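Local structure of actin binding protein family protein (Entamoeba histolytica HM-1:IMSS, 6K2F) at residues 6-11 against 31-36; 21-26 against 50-55; 62-67 against 81-86; 70-75 against 110-115. The protein probably binds actin monomers through ADF-homology domains such as this N-terminal one of a twinfilin and inhibits polymerization by sequestering them. All blocks are in the same frame, centred on the assembly; numbering follows the deposited sequence.

Overall arrangement
All four contacts build one ADF-homology domain around a single mixed sheet. Interaction 3, antiparallel pairing of strands 62-68 and 77-85, lies about 2 Å from the chain centre. Interaction 2, centred about 8 Å from interaction 3, packs residues 50-55, which lead from helix 45-49 toward strand 62-68, on strand 23-29, the sheet neighbour of 62-68. Interaction 1 sets helix 6-18 against strand 32-39, the other neighbour of 23-29, with L8 also touching I24. Interaction 4, about 16 Å from interaction 3 between centres, joins the loops near strands 71-72 and 114-120; F114 reaches L65 there. Segments of 1 and 2 alternate along the chain, as do those of 3 and 4, and the one sheet joins both pairs.

Interaction 1: residues 6-11 against 31-36; sequences TDLINK and ETINIK
L8 sends its two methyls to different isoleucines of strand 32-36. CD2 lies against I33, 3.8 Å from its CG2 and 3.5 Å from its carbonyl O, while CD1 of L8 meets I35 CG1 at 3.9 Å. With CG of L8 opposite the backbone N (chi1 174°), both branches point off the helix toward the strand. I35 answers with its longer branch: its CG1 lies over the L8 CA, and its CD1 continues to the next turn, ending 3.3 Å from K11 CG, which is closer than ordinary carbon contact. The same methyl lies 3.7 Å from D7 O. K11 meets I35 through the aliphatic base of its side chain, the two running at about a right angle. No hydrogen bond links the segments directly, but S5 bridges them, its OG bonding both L8 N and I33 O just ahead of the helix. Behind the first shell, L8 rests on I24 and I33 on A26 of the adjoining strand. With axes 7.0 Å apart and inclined by 56°, the helix lies across the sheet face, the helix-on-sheet layering of the ADF-homology fold.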
loop_
_atom_site.group_PDB
_atom_site.type_symbol
_atom_site.label_atom_id
_atom_site.label_comp_id
_atom_site.label_asym_id
_atom_site.label_seq_id
_atom_site.Cartn_x
_atom_site.Cartn_y
_atom_site.Cartn_z
ATOM N N THR A 6 22.214 -0.177 -7.168
ATOM C CA THR A 6 22.230 -0.334 -5.695
ATOM C C THR A 6 20.967 0.299 -5.104
ATOM O O THR A 6 20.362 -0.322 -4.207
ATOM C CB THR A 6 23.480 0.291 -5.076
ATOM O OG1 THR A 6 24.599 -0.333 -5.699
ATOM C CG2 THR A 6 23.530 0.104 -3.576
ATOM N N ASP A 7 20.580 1.489 -5.574
ATOM C CA ASP A 7 19.398 2.191 -5.012
ATOM C C ASP A 7 18.162 1.325 -5.228
ATOM O O ASP A 7 17.344 1.238 -4.319
ATOM C CB ASP A 7 19.192 3.585 -5.608
ATOM C CG ASP A 7 20.050 4.671 -4.977
ATOM O OD1 ASP A 7 20.677 4.404 -3.929
ATOM O OD2 ASP A 7 20.082 5.783 -5.538
ATOM N N LEU A 8 18.014 0.726 -6.416
ATOM C CA LEU A 8 16.824 -0.109 -6.721
ATOM C C LEU A 8 16.832 -1.322 -5.796
ATOM O O LEU A 8 15.785 -1.647 -5.245
ATOM C CB LEU A 8 16.818 -0.538 -8.193
ATOM C CG LEU A 8 15.720 -1.533 -8.596
ATOM C CD1 LEU A 8 14.342 -1.003 -8.232
ATOM C CD2 LEU A 8 15.802 -1.837 -10.086
ATOM N N ILE A 9 17.965 -1.995 -5.650
ATOM C CA ILE A 9 18.029 -3.188 -4.758
ATOM C C ILE A 9 17.650 -2.766 -3.338
ATOM O O ILE A 9 16.853 -3.472 -2.718
ATOM C CB ILE A 9 19.387 -3.882 -4.810
ATOM C CG1 ILE A 9 19.702 -4.378 -6.222
ATOM C CG2 ILE A 9 19.426 -5.017 -3.806
ATOM C CD1 ILE A 9 21.149 -4.711 -6.441
ATOM N N ASN A 10 18.223 -1.682 -2.827
ATOM C CA ASN A 10 17.933 -1.191 -1.453
ATOM C C ASN A 10 16.429 -0.913 -1.289
ATOM O O ASN A 10 15.857 -1.322 -0.258
ATOM C CB ASN A 10 18.752 0.059 -1.127
ATOM C CG ASN A 10 18.387 0.670 0.212
ATOM O OD1 ASN A 10 18.132 1.870 0.308
ATOM N ND2 ASN A 10 18.347 -0.156 1.245
ATOM N N LYS A 11 15.826 -0.177 -2.226
ATOM C CA LYS A 11 14.411 0.238 -2.101
ATOM C C LYS A 11 13.535 -1.010 -2.188
ATOM O O LYS A 11 12.556 -1.117 -1.432
ATOM C CB LYS A 11 14.036 1.257 -3.178
ATOM C CG LYS A 11 14.686 2.629 -3.055
ATOM C CD LYS A 11 14.596 3.313 -1.701
ATOM C CE LYS A 11 15.503 4.524 -1.615
ATOM N NZ LYS A 11 16.910 4.179 -1.934
ATOM N N GLU A 31 24.050 2.243 -17.273
ATOM C CA GLU A 31 24.428 0.799 -17.316
ATOM C C GLU A 31 23.545 -0.004 -16.355
ATOM O O GLU A 31 23.851 -1.196 -16.120
ATOM C CB GLU A 31 25.919 0.598 -17.014
ATOM C CG GLU A 31 26.540 1.626 -16.079
ATOM C CD GLU A 31 28.043 1.477 -15.928
ATOM O OE1 GLU A 31 28.718 1.221 -16.947
ATOM O OE2 GLU A 31 28.524 1.607 -14.790
ATOM N N THR A 32 22.494 0.609 -15.800
ATOM C CA THR A 32 21.808 -0.009 -14.644
ATOM C C THR A 32 20.299 0.052 -14.831
ATOM O O THR A 32 19.776 0.814 -15.646
ATOM C CB THR A 32 22.257 0.580 -13.301
ATOM O OG1 THR A 32 22.148 2.003 -13.373
ATOM C CG2 THR A 32 23.673 0.182 -12.939
ATOM N N ILE A 33 19.608 -0.793 -14.080
ATOM C CA ILE A 33 18.158 -0.636 -13.863
ATOM C C ILE A 33 17.940 0.304 -12.683
ATOM O O ILE A 33 18.368 -0.031 -11.574
ATOM C CB ILE A 33 17.463 -1.989 -13.673
ATOM C CG1 ILE A 33 17.987 -3.056 -14.634
ATOM C CG2 ILE A 33 15.980 -1.789 -13.853
ATOM C CD1 ILE A 33 17.329 -4.395 -14.407
ATOM N N ASN A 34 17.274 1.426 -12.930
ATOM C CA ASN A 34 17.101 2.525 -11.959
ATOM C C ASN A 34 15.628 2.658 -11.589
ATOM O O ASN A 34 14.763 2.420 -12.436
ATOM C CB ASN A 34 17.619 3.847 -12.524
ATOM C CG ASN A 34 19.124 3.879 -12.670
ATOM O OD1 ASN A 34 19.798 2.885 -12.420
ATOM N ND2 ASN A 34 19.673 5.024 -13.033
ATOM N N ILE A 35 15.372 3.123 -10.372
ATOM C CA ILE A 35 14.019 3.510 -9.907
ATOM C C ILE A 35 13.530 4.656 -10.794
ATOM O O ILE A 35 14.280 5.669 -10.945
ATOM C CB ILE A 35 14.026 3.963 -8.443
ATOM C CG1 ILE A 35 14.516 2.867 -7.495
ATOM C CG2 ILE A 35 12.651 4.474 -8.050
ATOM C CD1 ILE A 35 15.029 3.414 -6.194
ATOM N N LYS A 36 12.349 4.484 -11.371
ATOM C CA LYS A 36 11.634 5.553 -12.108
ATOM C C LYS A 36 10.582 6.177 -11.204
ATOM O O LYS A 36 10.414 7.409 -11.235
ATOM C CB LYS A 36 10.988 4.987 -13.369
ATOM C CG LYS A 36 10.300 6.024 -14.241
ATOM C CD LYS A 36 11.245 6.823 -15.104
ATOM C CE LYS A 36 10.524 7.808 -16.002
ATOM N NZ LYS A 36 9.584 7.140 -16.936
#

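Interaction 2: residues 21-26 against 50-55; sequences GRFIQA and DLVLKY
A T-shaped aromatic pair joins strand 23-29 to residues 50-55, part of the connection between helix 45-49 and strand 62-68. F23 presents its edge to the face of Y55, with centroids 5.1 Å apart and planes at 82°; the nearest atoms are F23 CZ and Y55 CD1, at 3.5 Å. The F23 ring is bordered by the other segment in two further directions. V52 CG2 sits over one face in a CH-pi contact, 4.2 Å from the centroid, and L51 CB comes to the rim at 3.8 Å from F23 CE2. CG of F23 lies between its backbone N and carbonyl carbon (chi1 67°), and this turns the ring out toward the three residues.

Two residues farther along the strand, Q25 extends its chain to the same loop. Its NE2 donates to Y55 O at 3.0 Å, near the plane of the amide but from well above the carbonyl plane, and a second bond from NE2 to S62 OG helps fix the rotation of the amide. OE1 of Q25 lies 3.6 Å from Y55 CB. The phenol is held at its far end by a hydrogen bond between Y55 OH and E39 OE1. R22 and F23 both face E39 of strand 32-39, so the aromatic contact springs directly from a classic beta bulge at the start of strand 23-29.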
loop_
_atom_site.group_PDB
_atom_site.type_symbol
_atom_site.label_atom_id
_atom_site.label_comp_id
_atom_site.label_asym_id
_atom_site.label_seq_id
_atom_site.Cartn_x
_atom_site.Cartn_y
_atom_site.Cartn_z
ATOM N N GLY A 21 4.640 -0.399 0.829
ATOM C CA GLY A 21 4.391 0.182 -0.501
ATOM C C GLY A 21 3.910 -0.927 -1.397
ATOM O O GLY A 21 3.972 -2.097 -0.963
ATOM N N ARG A 22 3.499 -0.603 -2.615
ATOM C CA ARG A 22 2.920 -1.614 -3.518
ATOM C C ARG A 22 3.866 -1.915 -4.678
ATOM O O ARG A 22 3.995 -3.101 -5.031
ATOM C CB ARG A 22 1.551 -1.159 -4.015
ATOM C CG ARG A 22 0.904 -2.174 -4.947
ATOM C CD ARG A 22 0.639 -3.534 -4.314
ATOM N NE ARG A 22 -0.395 -3.445 -3.300
ATOM C CZ ARG A 22 -0.763 -4.426 -2.498
ATOM N NH1 ARG A 22 -0.164 -5.605 -2.542
ATOM N NH2 ARG A 22 -1.718 -4.220 -1.609
ATOM N N PHE A 23 4.387 -0.906 -5.372
ATOM C CA PHE A 23 5.221 -1.233 -6.541
ATOM C C PHE A 23 6.298 -0.191 -6.800
ATOM O O PHE A 23 6.218 0.942 -6.357
ATOM C CB PHE A 23 4.350 -1.501 -7.767
ATOM C CG PHE A 23 3.568 -0.366 -8.365
ATOM C CD1 PHE A 23 4.162 0.557 -9.199
ATOM C CD2 PHE A 23 2.191 -0.338 -8.236
ATOM C CE1 PHE A 23 3.397 1.505 -9.850
ATOM C CE2 PHE A 23 1.428 0.610 -8.898
ATOM C CZ PHE A 23 2.033 1.533 -9.699
ATOM N N ILE A 24 7.282 -0.663 -7.548
ATOM C CA ILE A 24 8.447 0.138 -7.997
ATOM C C ILE A 24 8.497 0.028 -9.508
ATOM O O ILE A 24 8.499 -1.076 -10.023
ATOM C CB ILE A 24 9.754 -0.363 -7.371
ATOM C CG1 ILE A 24 9.682 -0.347 -5.846
ATOM C CG2 ILE A 24 10.922 0.449 -7.912
ATOM C CD1 ILE A 24 10.784 -1.157 -5.163
ATOM N N GLN A 25 8.464 1.155 -10.189
ATOM C CA GLN A 25 8.671 1.186 -11.649
ATOM C C GLN A 25 10.155 1.404 -11.858
ATOM O O GLN A 25 10.733 2.248 -11.121
ATOM C CB GLN A 25 7.883 2.296 -12.321
ATOM C CG GLN A 25 8.008 2.276 -13.841
ATOM C CD GLN A 25 7.144 3.354 -14.439
ATOM O OE1 GLN A 25 6.933 4.401 -13.837
ATOM N NE2 GLN A 25 6.652 3.101 -15.631
ATOM N N ALA A 26 10.753 0.654 -12.774
ATOM C CA ALA A 26 12.198 0.783 -13.043
ATOM C C ALA A 26 12.422 0.855 -14.547
ATOM O O ALA A 26 11.663 0.256 -15.307
ATOM C CB ALA A 26 12.948 -0.366 -12.423
ATOM N N ASP A 50 -4.699 -1.595 -10.908
ATOM C CA ASP A 50 -5.088 -0.576 -11.909
ATOM C C ASP A 50 -4.166 0.650 -11.806
ATOM O O ASP A 50 -4.083 1.415 -12.808
ATOM C CB ASP A 50 -6.562 -0.225 -11.769
ATOM C CG ASP A 50 -7.475 -1.297 -12.336
ATOM O OD1 ASP A 50 -7.008 -2.075 -13.190
ATOM O OD2 ASP A 50 -8.662 -1.334 -11.938
ATOM N N LEU A 51 -3.496 0.870 -10.672
ATOM C CA LEU A 51 -2.589 2.052 -10.528
ATOM C C LEU A 51 -1.429 1.966 -11.519
ATOM O O LEU A 51 -0.904 3.019 -11.906
ATOM C CB LEU A 51 -2.057 2.129 -9.096
ATOM C CG LEU A 51 -3.116 2.390 -8.032
ATOM C CD1 LEU A 51 -2.492 2.321 -6.647
ATOM C CD2 LEU A 51 -3.797 3.736 -8.260
ATOM N N VAL A 52 -1.042 0.767 -11.936
ATOM C CA VAL A 52 0.075 0.577 -12.897
ATOM C C VAL A 52 -0.198 1.396 -14.159
ATOM O O VAL A 52 0.766 1.954 -14.740
ATOM C CB VAL A 52 0.254 -0.908 -13.231
ATOM C CG1 VAL A 52 1.136 -1.100 -14.468
ATOM C CG2 VAL A 52 0.805 -1.640 -12.025
ATOM N N LEU A 53 -1.454 1.454 -14.589
ATOM C CA LEU A 53 -1.821 2.093 -15.879
ATOM C C LEU A 53 -1.461 3.583 -15.873
ATOM O O LEU A 53 -1.317 4.157 -16.987
ATOM C CB LEU A 53 -3.313 1.867 -16.113
ATOM C CG LEU A 53 -3.763 0.413 -16.177
ATOM C CD1 LEU A 53 -5.271 0.326 -16.373
ATOM C CD2 LEU A 53 -3.044 -0.315 -17.286
ATOM N N LYS A 54 -1.376 4.201 -14.694
ATOM C CA LYS A 54 -1.032 5.636 -14.534
ATOM C C LYS A 54 0.476 5.873 -14.739
ATOM O O LYS A 54 0.865 7.028 -14.959
ATOM C CB LYS A 54 -1.367 6.110 -13.118
ATOM C CG LYS A 54 -2.840 6.166 -12.737
ATOM C CD LYS A 54 -3.040 6.873 -11.397
ATOM C CE LYS A 54 -4.421 7.464 -11.197
ATOM N NZ LYS A 54 -5.428 6.419 -10.898
ATOM N N TYR A 55 1.303 4.831 -14.639
ATOM C CA TYR A 55 2.776 4.945 -14.660
ATOM C C TYR A 55 3.374 4.524 -15.996
ATOM O O TYR A 55 4.442 5.018 -16.324
ATOM C CB TYR A 55 3.344 4.070 -13.548
ATOM C CG TYR A 55 3.146 4.681 -12.186
ATOM C CD1 TYR A 55 1.966 4.516 -11.483
ATOM C CD2 TYR A 55 4.122 5.469 -11.610
ATOM C CE1 TYR A 55 1.767 5.108 -10.245
ATOM C CE2 TYR A 55 3.952 6.041 -10.355
ATOM C CZ TYR A 55 2.774 5.847 -9.659
ATOM O OH TYR A 55 2.617 6.435 -8.433
#

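Interaction 3: residues 62-67 against 81-86; sequences SYILFR and LLLAYI
F66 O accepts the shortest hydrogen bond of this pairing, from L81 N at 2.7 Å, and F66 N returns a bond to L81 O at 2.9 Å that is almost straight (178° at the hydrogen). The two strands are antiparallel neighbours in the middle of the ADF-homology sheet, and the same reciprocal ring of two bonds recurs at I64 with L83, each 2.8 Å, and at S62 with Y85. The last ring is more bent, with 149° at the hydrogen from S62 N to Y85 O. Between the rings lie the non-hydrogen-bonded pairs Y63 with A84 and L65 with L82, where Y63 CA approaches L83 O in a CA-H...O contact of 3.3 Å.

Side chains alternate between two buried faces. On the face of I64, F66, L81 and L83, the I64 and L83 CB atoms are 3.8 Å apart, and F66 and L81 run alongside each other; F66 further meets the F45 ring, and L83 touches F126. On the face of Y63, L65, L82 and A84, the Y63 ring turns its edge to the A84 methyl, its OH bonds to Y98 O, and its ring packs edge-to-face with F105. L65 and L82 run abreast in the same direction; the L82 side chain leaves on the far side from its own N (chi1 174°), and its CD1 comes to 3.4 Å from L65 CD2, closer than usual for two carbons.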
loop_
_atom_site.group_PDB
_atom_site.type_symbol
_atom_site.label_atom_id
_atom_site.label_comp_id
_atom_site.label_asym_id
_atom_site.label_seq_id
_atom_site.Cartn_x
_atom_site.Cartn_y
_atom_site.Cartn_z
ATOM N N SER A 62 9.171 -0.353 -19.748
ATOM C CA SER A 62 9.481 -0.208 -18.310
ATOM C C SER A 62 9.164 -1.500 -17.597
ATOM O O SER A 62 8.423 -2.345 -18.145
ATOM C CB SER A 62 8.822 0.978 -17.650
ATOM O OG SER A 62 7.411 0.870 -17.624
ATOM N N TYR A 63 9.762 -1.669 -16.432
ATOM C CA TYR A 63 9.431 -2.771 -15.519
ATOM C C TYR A 63 8.626 -2.243 -14.347
ATOM O O TYR A 63 8.884 -1.148 -13.845
ATOM C CB TYR A 63 10.690 -3.399 -14.954
ATOM C CG TYR A 63 11.665 -3.917 -15.968
ATOM C CD1 TYR A 63 11.377 -5.024 -16.737
ATOM C CD2 TYR A 63 12.910 -3.330 -16.115
ATOM C CE1 TYR A 63 12.293 -5.530 -17.646
ATOM C CE2 TYR A 63 13.847 -3.843 -16.988
ATOM C CZ TYR A 63 13.545 -4.938 -17.767
ATOM O OH TYR A 63 14.493 -5.387 -18.645
ATOM N N ILE A 64 7.717 -3.072 -13.850
ATOM C CA ILE A 64 7.015 -2.799 -12.566
ATOM C C ILE A 64 7.230 -4.007 -11.666
ATOM O O ILE A 64 6.908 -5.111 -12.071
ATOM C CB ILE A 64 5.500 -2.595 -12.726
ATOM C CG1 ILE A 64 5.127 -1.587 -13.811
ATOM C CG2 ILE A 64 4.922 -2.235 -11.360
ATOM C CD1 ILE A 64 5.353 -0.197 -13.414
ATOM N N LEU A 65 7.817 -3.782 -10.497
ATOM C CA LEU A 65 7.911 -4.803 -9.437
ATOM C C LEU A 65 6.709 -4.600 -8.529
ATOM O O LEU A 65 6.654 -3.571 -7.858
ATOM C CB LEU A 65 9.232 -4.647 -8.695
ATOM C CG LEU A 65 10.463 -4.674 -9.584
ATOM C CD1 LEU A 65 11.716 -4.454 -8.771
ATOM C CD2 LEU A 65 10.528 -5.973 -10.352
ATOM N N PHE A 66 5.751 -5.504 -8.612
ATOM C CA PHE A 66 4.422 -5.327 -7.995
ATOM C C PHE A 66 4.278 -6.356 -6.867
ATOM O O PHE A 66 4.285 -7.559 -7.086
ATOM C CB PHE A 66 3.337 -5.474 -9.051
ATOM C CG PHE A 66 1.990 -4.990 -8.595
ATOM C CD1 PHE A 66 1.200 -5.804 -7.804
ATOM C CD2 PHE A 66 1.507 -3.748 -8.982
ATOM C CE1 PHE A 66 -0.048 -5.379 -7.394
ATOM C CE2 PHE A 66 0.272 -3.308 -8.526
ATOM C CZ PHE A 66 -0.503 -4.128 -7.747
ATOM N N ARG A 67 4.106 -5.861 -5.666
ATOM C CA ARG A 67 4.066 -6.714 -4.454
ATOM C C ARG A 67 2.705 -7.406 -4.344
ATOM O O ARG A 67 1.683 -6.732 -4.457
ATOM C CB ARG A 67 4.339 -5.864 -3.218
ATOM C CG ARG A 67 4.512 -6.689 -1.953
ATOM C CD ARG A 67 4.768 -5.848 -0.715
ATOM N NE ARG A 67 3.745 -4.829 -0.529
ATOM C CZ ARG A 67 2.511 -5.031 -0.085
ATOM N NH1 ARG A 67 2.100 -6.246 0.239
ATOM N NH2 ARG A 67 1.680 -4.013 0.045
ATOM N N LEU A 81 5.138 -9.763 -8.411
ATOM C CA LEU A 81 5.004 -9.910 -9.873
ATOM C C LEU A 81 6.080 -9.061 -10.530
ATOM O O LEU A 81 6.328 -7.927 -10.078
ATOM C CB LEU A 81 3.635 -9.422 -10.343
ATOM C CG LEU A 81 2.438 -9.912 -9.548
ATOM C CD1 LEU A 81 1.189 -9.217 -10.059
ATOM C CD2 LEU A 81 2.333 -11.410 -9.610
ATOM N N LEU A 82 6.682 -9.595 -11.576
ATOM C CA LEU A 82 7.525 -8.782 -12.472
ATOM C C LEU A 82 6.669 -8.470 -13.691
ATOM O O LEU A 82 6.336 -9.404 -14.433
ATOM C CB LEU A 82 8.792 -9.551 -12.843
ATOM C CG LEU A 82 9.663 -8.832 -13.883
ATOM C CD1 LEU A 82 10.064 -7.443 -13.419
ATOM C CD2 LEU A 82 10.877 -9.679 -14.208
ATOM N N LEU A 83 6.260 -7.216 -13.829
ATOM C CA LEU A 83 5.481 -6.765 -15.003
ATOM C C LEU A 83 6.488 -6.144 -15.960
ATOM O O LEU A 83 7.205 -5.233 -15.540
ATOM C CB LEU A 83 4.431 -5.749 -14.569
ATOM C CG LEU A 83 3.523 -6.176 -13.415
ATOM C CD1 LEU A 83 2.495 -5.095 -13.138
ATOM C CD2 LEU A 83 2.847 -7.504 -13.686
ATOM N N ALA A 84 6.576 -6.642 -17.180
ATOM C CA ALA A 84 7.523 -6.070 -18.153
ATOM C C ALA A 84 6.681 -5.534 -19.300
ATOM O O ALA A 84 6.093 -6.358 -20.043
ATOM C CB ALA A 84 8.497 -7.102 -18.614
ATOM N N TYR A 85 6.614 -4.208 -19.406
ATOM C CA TYR A 85 5.903 -3.516 -20.504
ATOM C C TYR A 85 6.932 -3.294 -21.608
ATOM O O TYR A 85 7.848 -2.505 -21.399
ATOM C CB TYR A 85 5.274 -2.211 -20.023
ATOM C CG TYR A 85 4.736 -1.364 -21.153
ATOM C CD1 TYR A 85 3.784 -1.850 -22.028
ATOM C CD2 TYR A 85 5.202 -0.083 -21.371
ATOM C CE1 TYR A 85 3.303 -1.079 -23.075
ATOM C CE2 TYR A 85 4.739 0.686 -22.416
ATOM C CZ TYR A 85 3.780 0.197 -23.280
ATOM O OH TYR A 85 3.344 0.965 -24.328
ATOM N N ILE A 86 6.837 -4.068 -22.671
ATOM C CA ILE A 86 7.816 -4.013 -23.780
ATOM C C ILE A 86 7.012 -3.886 -25.056
ATOM O O ILE A 86 6.718 -4.882 -25.723
ATOM C CB ILE A 86 8.764 -5.225 -23.760
ATOM C CG1 ILE A 86 9.440 -5.361 -22.397
ATOM C CG2 ILE A 86 9.769 -5.112 -24.908
ATOM C CD1 ILE A 86 10.240 -6.627 -22.244
#

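Interaction 4: residues 70-75 against 110-115; sequences TRDDIT and GGSTFL
The carboxylate of D72 is the flat group that meets S112, and its two oxygens are used differently. OD2 receives the S112 hydroxyl on its syn lone pair, a short hydrogen bond of 2.6 Å from OG to OD2. OD1 is approached from above the carboxylate plane by I74 N at 3.2 Å, a bond made within the segment 70-75. Each oxygen thus has a donor, which restrains rotation of the buried group; chi1 of -177° swings the D72 carboxylate away from its backbone N and across to S112.

On the other side, S112 OG sits between its own backbone N and carbonyl carbon (chi1 72°), in line for D72. I74 comes alongside the serine with its end methyl, CD1 lying 3.4 Å from S112 CB, closer than usual for carbons. T75 adds a looser touch, CG2 to S112 OG at 4.0 Å. The serine is carried by a turn that T113 secures: both T113 OG1 (2.8 Å) and T113 N (3.2 Å) bond to G110 O, reaching it from the same face of its carbonyl plane. K79 NZ bonds to S112 O and so holds the serine backbone. The contact therefore links an Asx turn that begins at D72, the end of the short strand 71-72, to a type I beta turn leading from helix 103-109 into strand 114-120.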
loop_
_atom_site.group_PDB
_atom_site.type_symbol
_atom_site.label_atom_id
_atom_site.label_comp_id
_atom_site.label_asym_id
_atom_site.label_seq_id
_atom_site.Cartn_x
_atom_site.Cartn_y
_atom_site.Cartn_z
ATOM N N THR A 70 0.940 -12.338 -0.767
ATOM C CA THR A 70 1.472 -13.639 -0.311
ATOM C C THR A 70 2.843 -13.391 0.315
ATOM O O THR A 70 3.684 -12.767 -0.329
ATOM C CB THR A 70 1.489 -14.657 -1.456
ATOM O OG1 THR A 70 0.122 -14.885 -1.803
ATOM C CG2 THR A 70 2.140 -15.964 -1.066
ATOM N N ARG A 71 3.027 -13.836 1.544
ATOM C CA ARG A 71 4.347 -13.708 2.212
ATOM C C ARG A 71 5.330 -14.714 1.597
ATOM O O ARG A 71 4.904 -15.769 1.092
ATOM C CB ARG A 71 4.196 -13.846 3.728
ATOM C CG ARG A 71 3.466 -12.683 4.389
ATOM C CD ARG A 71 4.246 -11.382 4.433
ATOM N NE ARG A 71 5.433 -11.483 5.273
ATOM C CZ ARG A 71 5.461 -11.287 6.589
ATOM N NH1 ARG A 71 4.358 -10.972 7.250
ATOM N NH2 ARG A 71 6.607 -11.402 7.244
ATOM N N ASP A 72 6.612 -14.359 1.627
ATOM C CA ASP A 72 7.759 -15.204 1.206
ATOM C C ASP A 72 8.575 -15.552 2.453
ATOM O O ASP A 72 9.292 -14.661 2.962
ATOM C CB ASP A 72 8.607 -14.480 0.160
ATOM C CG ASP A 72 9.760 -15.307 -0.377
ATOM O OD1 ASP A 72 9.870 -16.492 0.016
ATOM O OD2 ASP A 72 10.528 -14.755 -1.190
ATOM N N ASP A 73 8.455 -16.785 2.928
ATOM C CA ASP A 73 9.137 -17.228 4.178
ATOM C C ASP A 73 10.654 -17.094 4.017
ATOM O O ASP A 73 11.327 -16.754 5.013
ATOM C CB ASP A 73 8.712 -18.639 4.584
ATOM C CG ASP A 73 7.280 -18.709 5.096
ATOM O OD1 ASP A 73 6.884 -17.819 5.886
ATOM O OD2 ASP A 73 6.569 -19.644 4.696
ATOM N N ILE A 74 11.159 -17.296 2.800
ATOM C CA ILE A 74 12.621 -17.345 2.506
ATOM C C ILE A 74 13.259 -15.992 2.839
ATOM O O ILE A 74 14.385 -16.002 3.341
ATOM C CB ILE A 74 12.866 -17.805 1.052
ATOM C CG1 ILE A 74 12.396 -19.256 0.885
ATOM C CG2 ILE A 74 14.324 -17.614 0.654
ATOM C CD1 ILE A 74 12.474 -19.813 -0.517
ATOM N N THR A 75 12.575 -14.878 2.578
ATOM C CA THR A 75 13.110 -13.503 2.730
ATOM C C THR A 75 12.371 -12.762 3.848
ATOM O O THR A 75 12.693 -11.558 4.069
ATOM C CB THR A 75 12.953 -12.705 1.434
ATOM O OG1 THR A 75 11.552 -12.495 1.222
ATOM C CG2 THR A 75 13.571 -13.407 0.244
ATOM N N GLY A 110 16.484 -12.909 -5.907
ATOM C CA GLY A 110 16.300 -14.276 -5.381
ATOM C C GLY A 110 15.213 -15.003 -6.139
ATOM O O GLY A 110 14.234 -14.353 -6.553
ATOM N N GLY A 111 15.387 -16.309 -6.338
ATOM C CA GLY A 111 14.462 -17.152 -7.118
ATOM C C GLY A 111 13.092 -17.294 -6.462
ATOM O O GLY A 111 12.155 -17.626 -7.198
ATOM N N SER A 112 12.966 -17.048 -5.150
ATOM C CA SER A 112 11.687 -17.156 -4.395
ATOM C C SER A 112 10.845 -15.891 -4.596
ATOM O O SER A 112 9.657 -15.901 -4.259
ATOM C CB SER A 112 11.911 -17.410 -2.918
ATOM O OG SER A 112 12.415 -16.246 -2.264
ATOM N N THR A 113 11.448 -14.826 -5.120
ATOM C CA THR A 113 10.871 -13.467 -5.072
ATOM C C THR A 113 9.601 -13.408 -5.918
ATOM O O THR A 113 8.623 -12.773 -5.467
ATOM C CB THR A 113 11.865 -12.425 -5.592
ATOM O OG1 THR A 113 13.034 -12.501 -4.770
ATOM C CG2 THR A 113 11.285 -11.026 -5.608
ATOM N N PHE A 114 9.649 -13.922 -7.144
ATOM C CA PHE A 114 8.603 -13.642 -8.163
ATOM C C PHE A 114 7.666 -14.832 -8.303
ATOM O O PHE A 114 8.080 -15.954 -8.608
ATOM C CB PHE A 114 9.221 -13.228 -9.492
ATOM C CG PHE A 114 9.969 -11.933 -9.349
ATOM C CD1 PHE A 114 9.280 -10.735 -9.288
ATOM C CD2 PHE A 114 11.347 -11.930 -9.198
ATOM C CE1 PHE A 114 9.958 -9.542 -9.136
ATOM C CE2 PHE A 114 12.021 -10.736 -9.036
ATOM C CZ PHE A 114 11.330 -9.551 -9.003
ATOM N N LEU A 115 6.397 -14.556 -8.060
ATOM C CA LEU A 115 5.309 -15.542 -8.248
ATOM C C LEU A 115 5.117 -15.712 -9.756
ATOM O O LEU A 115 5.060 -16.862 -10.239
ATOM C CB LEU A 115 4.071 -14.964 -7.560
ATOM C CG LEU A 115 2.810 -15.814 -7.615
ATOM C CD1 LEU A 115 2.928 -16.993 -6.669
ATOM C CD2 LEU A 115 1.594 -14.970 -7.277
#